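Local coordinates for protein DNA-directed RNA polymerase subunit Rpo11 (PDB 1XPP) that probably serves as a small subunit of the archaeal DNA-directed RNA polymerase, the enzyme that transcribes DNA into RNA from ribonucleoside triphosphates, at residues D[46-52]-D[65-71]; D[10-14]-D[25-30]; D[37-42]-D[81-85]. All coordinates share one frame; numbering follows the deposited sequence.

How the interactions relate
Interactions 1 and 2 are the two hairpins of one four-stranded antiparallel sheet, their centres about 20 Å apart. They join where strands 64-69 and 22-28 run side by side, Ile65 N lying 2.8 Å from Val25 O in a probable hydrogen bond. Interaction 3, about 12 Å from interaction 1 centre to centre, is the crossing of the two helices that cover one face of the sheet; Ala51 CB packs 3.8 Å from Ile42 CG2. Interactions 2 and 3 do not touch, their nearest atoms being about 5 Å apart, but both reach the second subunit. A thiocyanate ion, probably from the crystallisation liquor, lies about 4 Å from the Thr37 side chain in interaction 3.

Interaction 1 (D[46-52]-D[65-71]); sequences DQVDEAR and IYVRVKS
Arg68 faces both Asp49 and Glu50 across a classic beta bulge, in the antiparallel hairpin that pairs strand 64-69 with strand 48-54, the outermost strand on this side of the chain's sheet. The arginine starts out extended, CG anti to the backbone N (chi1 -179°), then bends at chi3, which turns its guanidinium back across the neighbouring strand. Asp49 meets it from above: CB lies over one face of the guanidinium, and Asp49 OD1, also above the plane, makes a salt bridge to Arg68 NH1 at 2.7 Å. Glu50 comes in at the edge instead. Its OE1 lies near the guanidinium plane, 2.8 Å from Arg68 NH2, while the carboxylate stands almost perpendicular, at 86°. Each terminal nitrogen has its own carboxylate, but the in-plane Glu50 OE1 probably does more to set the rotation. In the backbone, Arg68 O takes two successive amides, Asp49 N at 2.7 Å and Glu50 N at 3.0 Å. Ala51 and Val67 point to the other face of the sheet, where Ile42 and Ile78 of the two helices cover them. Toward the open end of the hairpin, Lys70 stretches along the neighbouring segment until NZ donates to Asp46 O at 2.6 Å. One residue on, Ser71 OG donates to Gln47 OE1 at 2.7 Å, in the plane of the amide and on an oxygen lone pair.

Interaction 2 (D[10-14]-D[25-30]); sequences ESSLR and VEMINY
The Tyr30 ring is held between Ser11 and Met27. Ser11 CB sits over one face, 3.5 Å from the ring centroid in a CH-pi contact, and Met27 CE, from Tyr30's own segment, lies over the opposite face. At the ring edge the backbone oxygen of Ser12 comes within 3.2 Å of Tyr30 CE1. CG anti to the carbonyl carbon (chi1 -69°) folds the ring back over the face of the hairpin that carries Leu13 and Met27. The other flat group is the Asn29 amide: ND2 donates to Glu10 O at 2.9 Å, with the acceptor near the amide's own plane but the donor tilted 30° out of the carbonyl plane. The same ND2 also bonds to Glu10 O of the third subunit. The antiparallel strands 12-19 and 22-28 are held here by the hydrogen-bonded pairs Ser12-Ile28 and Arg14-Glu26. Further along them Leu13 and Met27 lie side by side and point the same way, Leu13 CB 3.9 Å from Met27 SD, while Leu13 CD2 meets Tyr30 OH at 3.4 Å. Phe96 of the second subunit packs on Met27 and Val25, and Gln95 there bonds to both Tyr30 OH and Ser11 OG. On the reverse face Ser12 OG is hydrogen-bonded to Ser12 OG of the third subunit, and Arg14 makes salt bridges to Glu99 of the second and of the fourth subunit. One face apolar with polar groups at its end, the other polar, both find mates on other copies in this assembly; the apolar face is perhaps one a partner subunit could cover, as expected of a dimerisation domain.

Interaction 3 (D[37-42]-D[81-85]); sequences TLVEEI and AVRKL
Ile42 presses on Ala81 where helix 32-42 crosses the long helix 74-105, the two helices that cover one face of the sheet in this RBP11-like alpha/beta fold. The segment axes come within 9.3 Å at a crossing angle of 109°. Ile42 CG1 is 3.5 Å from Ala81 CB, tighter than usual for two carbons. Next to it Leu38 CD1 reaches Val82 CG2 at 3.8 Å, and Leu85 spreads its methyls over the backbone of Leu38 and onto Thr37 CG2. Glu41 marks the change to the polar side, sliding past Leu85 in the opposite direction. Its CG, anti to the backbone N (chi1 -170°), lies 3.7 Å from Ala81 CB; the bend at chi2 (72°) then turns the carboxylate toward the Lys84 side. OE1 forms a salt bridge with Lys44, whereas OE2 crosses the Lys84 chain, touching CB and CD, with Lys84 NZ 4.2 Å off, beyond a salt bridge. With an alanine in place of Glu41, CG and the carboxylate are lost, which would probably open a gap beside Ala81 and Leu85 and leave Lys44 without this mate. On this looser margin, where Lys84 is exposed, a water spans the helices, donating to Glu41 O at 2.9 Å and accepting from Lys84 NZ at 2.8 Å.

Interaction 1 (D[46-52]-D[65-71])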
# COMPACT_ATOMS: atom_id res chain seq x y z
N ASP D 46 -2.61 30.23 9.62
CA ASP D 46 -3.50 31.39 9.39
C ASP D 46 -3.75 31.70 7.90
O ASP D 46 -4.64 32.50 7.57
CB ASP D 46 -2.98 32.63 10.13
CG ASP D 46 -1.70 33.16 9.53
OD1 ASP D 46 -1.76 34.24 8.91
OD2 ASP D 46 -0.64 32.50 9.64
N GLN D 47 -3.00 31.07 7.00
CA GLN D 47 -3.20 31.27 5.58
C GLN D 47 -4.22 30.29 5.01
O GLN D 47 -4.55 30.36 3.82
CB GLN D 47 -1.87 31.14 4.81
CG GLN D 47 -0.77 32.11 5.28
CD GLN D 47 0.29 32.29 4.25
OE1 GLN D 47 0.06 32.94 3.23
NE2 GLN D 47 1.47 31.71 4.50
N VAL D 48 -4.67 29.36 5.86
CA VAL D 48 -5.57 28.28 5.42
C VAL D 48 -7.02 28.64 5.66
O VAL D 48 -7.41 29.06 6.76
CB VAL D 48 -5.20 26.93 6.09
CG1 VAL D 48 -6.30 25.86 5.86
CG2 VAL D 48 -3.91 26.45 5.53
N ASP D 49 -7.81 28.45 4.60
CA ASP D 49 -9.23 28.74 4.56
C ASP D 49 -10.04 27.50 4.98
O ASP D 49 -10.94 27.58 5.81
CB ASP D 49 -9.56 29.15 3.12
CG ASP D 49 -10.56 30.24 3.02
OD1 ASP D 49 -11.73 30.01 3.38
OD2 ASP D 49 -10.18 31.31 2.50
N GLU D 50 -9.71 26.36 4.39
CA GLU D 50 -10.35 25.11 4.76
C GLU D 50 -9.36 23.99 4.60
O GLU D 50 -8.52 24.02 3.72
CB GLU D 50 -11.57 24.83 3.87
CG GLU D 50 -12.92 25.10 4.56
CD GLU D 50 -14.09 25.01 3.59
OE1 GLU D 50 -14.93 25.95 3.60
OE2 GLU D 50 -14.15 24.02 2.83
N ALA D 51 -9.48 23.00 5.46
CA ALA D 51 -8.70 21.77 5.32
C ALA D 51 -9.55 20.65 5.84
O ALA D 51 -10.06 20.70 6.97
CB ALA D 51 -7.40 21.84 6.08
N ARG D 52 -9.70 19.62 5.01
CA ARG D 52 -10.61 18.53 5.32
C ARG D 52 -9.98 17.21 4.96
O ARG D 52 -9.27 17.11 3.96
CB ARG D 52 -11.88 18.65 4.48
CG ARG D 52 -12.59 19.99 4.59
CD ARG D 52 -13.56 19.98 5.76
NE ARG D 52 -14.40 18.79 5.73
CZ ARG D 52 -15.48 18.59 6.47
NH1 ARG D 52 -15.89 19.53 7.32
NH2 ARG D 52 -16.17 17.45 6.35
N ILE D 65 -7.44 14.32 0.96
CA ILE D 65 -7.42 15.56 1.71
C ILE D 65 -7.58 16.74 0.75
O ILE D 65 -7.14 16.68 -0.39
CB ILE D 65 -6.14 15.72 2.60
CG1 ILE D 65 -4.87 15.80 1.76
CG2 ILE D 65 -6.04 14.61 3.62
CD1 ILE D 65 -3.66 16.35 2.54
N TYR D 66 -8.28 17.78 1.23
CA TYR D 66 -8.58 18.97 0.47
C TYR D 66 -8.13 20.18 1.29
O TYR D 66 -8.43 20.28 2.49
CB TYR D 66 -10.10 19.08 0.29
CG TYR D 66 -10.57 20.42 -0.22
CD1 TYR D 66 -10.18 20.89 -1.48
CD2 TYR D 66 -11.35 21.22 0.58
CE1 TYR D 66 -10.63 22.14 -1.93
CE2 TYR D 66 -11.80 22.46 0.13
CZ TYR D 66 -11.44 22.89 -1.11
OH TYR D 66 -11.88 24.12 -1.53
N VAL D 67 -7.41 21.09 0.64
CA VAL D 67 -6.92 22.28 1.33
C VAL D 67 -7.21 23.48 0.44
O VAL D 67 -6.88 23.46 -0.75
CB VAL D 67 -5.37 22.19 1.57
CG1 VAL D 67 -4.86 23.43 2.28
CG2 VAL D 67 -5.01 20.94 2.39
N ARG D 68 -7.82 24.50 1.02
CA ARG D 68 -7.96 25.80 0.36
C ARG D 68 -7.31 26.89 1.22
O ARG D 68 -7.53 26.95 2.41
CB ARG D 68 -9.42 26.14 0.10
CG ARG D 68 -9.63 27.50 -0.61
CD ARG D 68 -11.11 27.72 -0.98
NE ARG D 68 -12.02 27.27 0.06
CZ ARG D 68 -12.62 28.06 0.94
NH1 ARG D 68 -12.43 29.37 0.90
NH2 ARG D 68 -13.43 27.54 1.85
N VAL D 69 -6.55 27.76 0.56
CA VAL D 69 -5.81 28.83 1.25
C VAL D 69 -6.42 30.23 0.99
O VAL D 69 -7.02 30.45 -0.08
CB VAL D 69 -4.30 28.78 0.85
CG1 VAL D 69 -3.65 27.45 1.35
CG2 VAL D 69 -4.09 28.93 -0.63
N LYS D 70 -6.30 31.12 1.98
CA LYS D 70 -6.56 32.57 1.76
C LYS D 70 -5.43 33.23 0.98
O LYS D 70 -5.65 34.19 0.23
CB LYS D 70 -6.68 33.35 3.07
CG LYS D 70 -7.47 32.75 4.20
CD LYS D 70 -7.11 33.44 5.52
CE LYS D 70 -7.91 32.88 6.67
NZ LYS D 70 -7.17 33.03 7.96
N SER D 71 -4.20 32.76 1.19
CA SER D 71 -3.02 33.34 0.54
C SER D 71 -1.96 32.28 0.33
O SER D 71 -2.01 31.21 0.94
CB SER D 71 -2.46 34.49 1.38
OG SER D 71 -2.32 34.10 2.73

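Interaction 2 (D[10-14]-D[25-30])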
# COMPACT_ATOMS: atom_id res chain seq x y z
N GLU D 10 3.20 -0.32 1.27
CA GLU D 10 3.79 1.01 1.12
C GLU D 10 2.71 2.05 0.87
O GLU D 10 1.74 1.80 0.16
CB GLU D 10 4.84 1.05 0.01
CG GLU D 10 6.07 1.88 0.34
CD GLU D 10 6.85 1.32 1.54
OE1 GLU D 10 7.63 0.35 1.36
OE2 GLU D 10 6.68 1.87 2.65
N SER D 11 2.91 3.22 1.45
CA SER D 11 1.96 4.33 1.26
C SER D 11 2.28 5.07 -0.02
O SER D 11 3.42 5.02 -0.51
CB SER D 11 2.04 5.27 2.44
OG SER D 11 3.33 5.82 2.53
N SER D 12 1.30 5.77 -0.58
CA SER D 12 1.57 6.65 -1.71
C SER D 12 0.56 7.78 -1.75
O SER D 12 -0.52 7.67 -1.16
CB SER D 12 1.55 5.87 -3.04
OG SER D 12 0.26 5.38 -3.30
N LEU D 13 0.89 8.85 -2.46
CA LEU D 13 -0.08 9.94 -2.65
C LEU D 13 0.00 10.51 -4.04
O LEU D 13 1.01 10.30 -4.75
CB LEU D 13 0.12 11.03 -1.60
CG LEU D 13 1.55 11.54 -1.37
CD1 LEU D 13 1.94 12.57 -2.45
CD2 LEU D 13 1.74 12.14 0.04
N ARG D 14 -1.04 11.27 -4.41
CA ARG D 14 -1.19 11.76 -5.79
C ARG D 14 -2.05 12.98 -5.72
O ARG D 14 -3.12 12.94 -5.11
CB ARG D 14 -1.91 10.70 -6.64
CG ARG D 14 -2.13 11.06 -8.12
CD ARG D 14 -0.87 10.85 -8.91
NE ARG D 14 -0.99 11.06 -10.35
CZ ARG D 14 -1.09 12.25 -10.94
NH1 ARG D 14 -1.12 13.36 -10.20
NH2 ARG D 14 -1.14 12.33 -12.27
N VAL D 25 -5.58 15.88 -2.66
CA VAL D 25 -4.60 14.83 -2.72
C VAL D 25 -5.22 13.51 -2.28
O VAL D 25 -5.88 13.45 -1.23
CB VAL D 25 -3.37 15.17 -1.81
CG1 VAL D 25 -2.29 14.12 -1.96
CG2 VAL D 25 -2.83 16.53 -2.15
N GLU D 26 -5.02 12.48 -3.09
CA GLU D 26 -5.41 11.12 -2.72
C GLU D 26 -4.27 10.48 -1.94
O GLU D 26 -3.10 10.53 -2.40
CB GLU D 26 -5.72 10.30 -3.98
CG GLU D 26 -6.48 9.01 -3.67
CD GLU D 26 -6.90 8.26 -4.92
OE1 GLU D 26 -6.18 8.35 -5.94
OE2 GLU D 26 -7.93 7.56 -4.88
N MET D 27 -4.59 9.92 -0.78
CA MET D 27 -3.64 9.33 0.16
C MET D 27 -3.94 7.86 0.34
O MET D 27 -5.01 7.51 0.87
CB MET D 27 -3.73 10.01 1.53
CG MET D 27 -3.88 11.49 1.47
SD MET D 27 -2.26 12.20 1.28
CE MET D 27 -1.38 11.81 2.82
N ILE D 28 -3.01 7.01 -0.08
CA ILE D 28 -3.25 5.58 -0.14
C ILE D 28 -2.37 4.84 0.88
O ILE D 28 -1.16 5.07 0.95
CB ILE D 28 -2.98 5.04 -1.59
CG1 ILE D 28 -3.86 5.82 -2.59
CG2 ILE D 28 -3.19 3.54 -1.62
CD1 ILE D 28 -3.76 5.40 -4.03
N ASN D 29 -2.98 3.93 1.63
CA ASN D 29 -2.28 3.14 2.66
C ASN D 29 -1.62 3.89 3.81
O ASN D 29 -0.59 3.45 4.34
CB ASN D 29 -1.24 2.23 2.03
CG ASN D 29 -1.82 1.34 1.01
OD1 ASN D 29 -2.95 0.87 1.16
ND2 ASN D 29 -1.06 1.10 -0.05
N TYR D 30 -2.17 5.03 4.19
CA TYR D 30 -1.67 5.69 5.37
C TYR D 30 -2.52 5.27 6.53
O TYR D 30 -3.69 4.87 6.35
CB TYR D 30 -1.71 7.21 5.25
CG TYR D 30 -0.71 7.73 4.26
CD1 TYR D 30 -1.06 7.88 2.93
CD2 TYR D 30 0.60 8.01 4.65
CE1 TYR D 30 -0.15 8.34 1.99
CE2 TYR D 30 1.53 8.49 3.72
CZ TYR D 30 1.13 8.63 2.39
OH TYR D 30 2.05 9.07 1.46

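Interaction 3 (D[37-42]-D[81-85])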
# COMPACT_ATOMS: atom_id res chain seq x y z
N THR D 37 -4.16 13.92 11.86
CA THR D 37 -3.11 14.75 12.49
C THR D 37 -2.62 15.80 11.49
O THR D 37 -2.45 16.97 11.82
CB THR D 37 -1.93 13.90 12.99
OG1 THR D 37 -2.41 12.98 13.95
CG2 THR D 37 -0.84 14.77 13.65
N LEU D 38 -2.44 15.37 10.25
CA LEU D 38 -2.00 16.29 9.23
C LEU D 38 -2.98 17.44 9.04
O LEU D 38 -2.59 18.61 8.96
CB LEU D 38 -1.76 15.52 7.94
CG LEU D 38 -1.34 16.39 6.76
CD1 LEU D 38 -0.07 17.21 7.06
CD2 LEU D 38 -1.17 15.53 5.52
N VAL D 39 -4.27 17.10 8.96
CA VAL D 39 -5.31 18.09 8.76
C VAL D 39 -5.41 19.02 9.99
O VAL D 39 -5.49 20.24 9.82
CB VAL D 39 -6.65 17.38 8.35
CG1 VAL D 39 -7.84 18.33 8.46
CG2 VAL D 39 -6.53 16.85 6.92
N GLU D 40 -5.35 18.44 11.19
CA GLU D 40 -5.33 19.24 12.44
C GLU D 40 -4.19 20.26 12.39
O GLU D 40 -4.37 21.45 12.70
CB GLU D 40 -5.20 18.34 13.66
CG GLU D 40 -5.34 19.06 15.00
CD GLU D 40 -4.90 18.22 16.20
OE1 GLU D 40 -4.67 18.79 17.30
OE2 GLU D 40 -4.76 17.00 16.06
N GLU D 41 -3.04 19.82 11.93
CA GLU D 41 -1.92 20.73 11.81
C GLU D 41 -2.14 21.83 10.75
O GLU D 41 -1.84 23.01 11.00
CB GLU D 41 -0.62 19.95 11.56
CG GLU D 41 0.64 20.82 11.67
CD GLU D 41 0.97 21.24 13.11
OE1 GLU D 41 0.29 20.82 14.05
OE2 GLU D 41 1.93 22.03 13.28
N ILE D 42 -2.65 21.46 9.58
CA ILE D 42 -2.84 22.45 8.51
C ILE D 42 -3.85 23.50 8.97
O ILE D 42 -3.74 24.66 8.59
CB ILE D 42 -3.35 21.78 7.22
CG1 ILE D 42 -2.28 20.87 6.61
CG2 ILE D 42 -3.77 22.83 6.19
CD1 ILE D 42 -2.85 19.79 5.66
N ALA D 81 2.91 22.24 7.18
CA ALA D 81 2.40 21.35 8.21
C ALA D 81 3.21 20.09 8.36
O ALA D 81 3.46 19.65 9.50
CB ALA D 81 0.95 20.98 7.94
N VAL D 82 3.58 19.45 7.24
CA VAL D 82 4.39 18.23 7.27
C VAL D 82 5.73 18.54 7.95
O VAL D 82 6.18 17.79 8.81
CB VAL D 82 4.64 17.65 5.87
CG1 VAL D 82 5.58 16.49 5.93
CG2 VAL D 82 3.29 17.21 5.27
N ARG D 83 6.34 19.64 7.56
CA ARG D 83 7.66 19.97 8.15
C ARG D 83 7.51 20.28 9.65
O ARG D 83 8.41 19.92 10.45
CB ARG D 83 8.35 21.12 7.40
CG ARG D 83 8.58 20.86 5.89
CD ARG D 83 9.63 19.77 5.55
NE ARG D 83 9.43 19.18 4.21
CZ ARG D 83 10.38 18.59 3.50
NH1 ARG D 83 11.63 18.55 3.98
NH2 ARG D 83 10.10 18.06 2.31
N LYS D 84 6.43 20.95 10.06
CA LYS D 84 6.22 21.18 11.51
C LYS D 84 6.09 19.86 12.24
O LYS D 84 6.68 19.67 13.32
CB LYS D 84 4.97 22.03 11.76
CG LYS D 84 5.12 23.49 11.41
CD LYS D 84 3.93 24.26 11.98
CE LYS D 84 3.41 25.32 11.03
NZ LYS D 84 2.04 25.80 11.44
N LEU D 85 5.33 18.93 11.67
CA LEU D 85 5.09 17.64 12.31
C LEU D 85 6.37 16.80 12.43
O LEU D 85 6.62 16.17 13.47
CB LEU D 85 4.01 16.84 11.58
CG LEU D 85 2.62 17.44 11.81
CD1 LEU D 85 1.62 16.79 10.85
CD2 LEU D 85 2.12 17.31 13.23
O HOH W 1 0.44 24.19 9.75